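Local structure of dTDP-4-dehydrorhamnose reductase (Yersinia enterocolitica, 5U9C) at residues H216-G221 with E260-I265. The protein probably catalyses the NADPH-dependent reduction of dTDP-4-dehydro-beta-L-rhamnose to dTDP-L-rhamnose, the product of the dTDP-L-rhamnose biosynthetic pathway. Sequence-based numbering, arbitrary orientation. Where two conformers were deposited one is given.
Sequences HFASSG and EGIESI
H216, on the outermost strand 213-217 of the parallel, Rossmann-type sheet, meets I262, on the short strand 261-262. That second strand pairs in parallel with 117-118, so the contact ties the edge of the nucleotide-binding-type core to a small two-stranded sheet beside it. H216 and I262 carry most of the contact, and H216 can be followed outward from CB. Its CB and CG each lie 3.4 Å from E263 O, and CB has S264 CB as a further neighbour. CG sits beside the backbone N, anti to the carbonyl carbon (chi1 -74°), which brings the ring alongside E263 O. ND1 donates to E263 O at 2.8 Å in a bent bond, N-H...O 135°, with the oxygen near the ring edge yet 25° out of the ring plane. CE1 then reaches I262 CG2 at 4.0 Å, and that methyl lies off-centre over the imidazole, 4.3 Å from its centroid, in a CH-pi contact. NE2, at the far corner, is hydrogen-bonded as well, so both ring nitrogens are satisfied and the rotation of the ring is probably fixed. I262 splits its branches between two neighbours: CG2 serves the imidazole, while CG1 and CD1 pack against A218 CB, CG1 at 4.0 Å. E120 reinforces the join through its carboxylate, which takes bonds from H216 N and I265 N and also pairs with S264 OG. CB of E263 points away from 216-221, and its OE2 is hydrogen-bonded to H246 of another subunit, placing this join close to a subunit interface. Past A218 the two backbones are linked by a water that bridges two carbonyls, hydrogen-bonded to S219 O at 2.7 Å and to I262 O at 2.6 Å.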
ATOM      1  N   HIS D 216     -13.447   5.917  22.805  1.00 24.63           N
ATOM      2  CA  HIS D 216     -12.523   6.967  22.409  1.00 24.29           C
ATOM      3  C   HIS D 216     -12.996   8.197  23.170  1.00 25.02           C
ATOM      4  O   HIS D 216     -14.171   8.545  23.096  1.00 23.07           O
ATOM      5  CB  HIS D 216     -12.676   7.231  20.921  1.00 24.48           C
ATOM      6  CG  HIS D 216     -12.081   6.171  20.065  1.00 24.25           C
ATOM      7  ND1 HIS D 216     -11.959   6.309  18.699  1.00 24.40           N
ATOM      8  CD2 HIS D 216     -11.460   5.012  20.387  1.00 24.49           C
ATOM      9  CE1 HIS D 216     -11.357   5.241  18.209  1.00 25.55           C
ATOM     10  NE2 HIS D 216     -11.057   4.432  19.207  1.00 25.26           N
ATOM     11  N   PHE D 217     -12.089   8.866  23.880  1.00 24.72           N
ATOM     12  CA  PHE D 217     -12.454  10.053  24.640  1.00 25.93           C
ATOM     13  C   PHE D 217     -11.567  11.222  24.203  1.00 26.00           C
ATOM     14  O   PHE D 217     -10.374  11.302  24.559  1.00 24.76           O
ATOM     15  CB  PHE D 217     -12.373   9.807  26.163  1.00 25.48           C
ATOM     16  CG  PHE D 217     -12.992  10.925  26.984  1.00 26.62           C
ATOM     17  CD1 PHE D 217     -12.282  12.087  27.235  1.00 27.47           C
ATOM     18  CD2 PHE D 217     -14.285  10.828  27.470  1.00 27.93           C
ATOM     19  CE1 PHE D 217     -12.836  13.121  27.957  1.00 28.03           C
ATOM     20  CE2 PHE D 217     -14.843  11.865  28.205  1.00 29.20           C
ATOM     21  CZ  PHE D 217     -14.115  13.011  28.448  1.00 29.18           C
ATOM     22  N   ALA D 218     -12.157  12.120  23.413  1.00 25.14           N
ATOM     23  CA  ALA D 218     -11.435  13.282  22.890  1.00 24.83           C
ATOM     24  C   ALA D 218     -12.369  14.391  22.442  1.00 25.34           C
ATOM     25  O   ALA D 218     -13.523  14.132  22.049  1.00 23.99           O
ATOM     26  CB  ALA D 218     -10.568  12.859  21.707  1.00 24.77           C
ATOM     27  N   SER D 219     -11.858  15.620  22.477  1.00 24.01           N
ATOM     28  CA  SER D 219     -12.606  16.765  21.995  1.00 26.08           C
ATOM     29  C   SER D 219     -12.830  16.601  20.486  1.00 26.44           C
ATOM     30  O   SER D 219     -12.034  15.954  19.790  1.00 24.36           O
ATOM     31  CB  SER D 219     -11.846  18.066  22.274  1.00 26.76           C
ATOM     32  OG  SER D 219     -11.598  18.240  23.653  1.00 26.88           O
ATOM     33  N   SER D 220     -13.908  17.197  19.998  0.70 27.69           N
ATOM     34  CA  SER D 220     -14.255  17.130  18.587  0.70 29.41           C
ATOM     35  C   SER D 220     -13.304  18.006  17.763  0.70 29.60           C
ATOM     36  O   SER D 220     -13.100  19.178  18.087  0.70 28.54           O
ATOM     37  CB  SER D 220     -15.706  17.589  18.395  0.70 31.35           C
ATOM     38  OG  SER D 220     -16.070  17.602  17.033  0.70 34.48           O
ATOM     39  N   GLY D 221     -12.723  17.436  16.712  1.00 28.20           N
ATOM     40  CA  GLY D 221     -11.817  18.185  15.844  1.00 29.11           C
ATOM     41  C   GLY D 221     -10.534  17.426  15.582  1.00 28.74           C
ATOM     42  O   GLY D 221      -9.980  16.796  16.489  1.00 30.16           O
ATOM     43  N   GLU D 260      -3.650  10.929  13.663  1.00 27.94           N
ATOM     44  CA  GLU D 260      -4.054   9.999  14.721  1.00 28.10           C
ATOM     45  C   GLU D 260      -5.342  10.526  15.366  1.00 27.65           C
ATOM     46  O   GLU D 260      -5.671  10.203  16.504  1.00 29.40           O
ATOM     47  CB  GLU D 260      -2.966   9.730  15.732  1.00 29.42           C
ATOM     48  CG  GLU D 260      -2.412  10.943  16.446  1.00 31.10           C
ATOM     49  CD  GLU D 260      -1.517  10.547  17.613  1.00 35.45           C
ATOM     50  OE1 GLU D 260      -0.402  11.082  17.693  1.00 33.62           O
ATOM     51  OE2 GLU D 260      -1.921   9.665  18.436  1.00 37.22           O
ATOM     52  N   GLY D 261      -6.088  11.321  14.608  1.00 26.29           N
ATOM     53  CA  GLY D 261      -7.352  11.821  15.090  1.00 26.62           C
ATOM     54  C   GLY D 261      -8.301  10.682  15.472  1.00 26.34           C
ATOM     55  O   GLY D 261      -8.343   9.639  14.805  1.00 24.71           O
ATOM     56  N   ILE D 262      -9.008  10.859  16.582  1.00 26.29           N
ATOM     57  CA  ILE D 262     -10.018   9.899  17.027  1.00 25.86           C
ATOM     58  C   ILE D 262     -11.356  10.577  17.313  1.00 27.56           C
ATOM     59  O   ILE D 262     -11.402  11.743  17.725  1.00 28.94           O
ATOM     60  CB  ILE D 262      -9.594   9.107  18.267  1.00 26.83           C
ATOM     61  CG1 ILE D 262      -9.048  10.023  19.360  1.00 26.33           C
ATOM     62  CG2 ILE D 262      -8.540   8.064  17.901  1.00 26.40           C
ATOM     63  CD1 ILE D 262      -8.921   9.316  20.699  1.00 27.62           C
ATOM     64  N   GLU D 263     -12.432   9.860  17.023  1.00 27.16           N
ATOM     65  CA  GLU D 263     -13.786  10.304  17.330  1.00 29.64           C
ATOM     66  C   GLU D 263     -14.543   9.101  17.889  1.00 27.01           C
ATOM     67  O   GLU D 263     -14.068   7.948  17.787  1.00 24.77           O
ATOM     68  CB  GLU D 263     -14.476  10.931  16.115  1.00 32.60           C
ATOM     69  CG  GLU D 263     -14.782   9.995  14.985  1.00 34.98           C
ATOM     70  CD  GLU D 263     -15.120  10.750  13.709  1.00 38.31           C
ATOM     71  OE1 GLU D 263     -14.272  11.499  13.211  1.00 42.47           O
ATOM     72  OE2 GLU D 263     -16.221  10.567  13.186  1.00 42.22           O
ATOM     73  N   SER D 264     -15.659   9.364  18.559  1.00 25.59           N
ATOM     74  CA  SER D 264     -16.439   8.285  19.158  1.00 25.52           C
ATOM     75  C   SER D 264     -17.799   8.170  18.543  1.00 26.75           C
ATOM     76  O   SER D 264     -18.460   9.175  18.271  1.00 26.66           O
ATOM     77  CB  SER D 264     -16.615   8.500  20.659  1.00 26.11           C
ATOM     78  OG  SER D 264     -17.353   7.428  21.253  1.00 26.49           O
ATOM     79  N   ILE D 265     -18.211   6.931  18.325  1.00 26.31           N
ATOM     80  CA  ILE D 265     -19.577   6.643  17.881  1.00 28.03           C
ATOM     81  C   ILE D 265     -20.399   6.111  19.050  1.00 28.85           C
ATOM     82  O   ILE D 265     -21.575   5.842  18.887  1.00 29.80           O
ATOM     83  CB  ILE D 265     -19.612   5.603  16.760  1.00 27.35           C
ATOM     84  CG1 ILE D 265     -18.823   4.343  17.158  1.00 27.86           C
ATOM     85  CG2 ILE D 265     -19.031   6.223  15.506  1.00 28.28           C
ATOM     86  CD1 ILE D 265     -19.004   3.166  16.215  1.00 29.67           C
TER
HETATM   87  O   HOH W   1     -12.989  13.658  18.627  1.00 39.35           O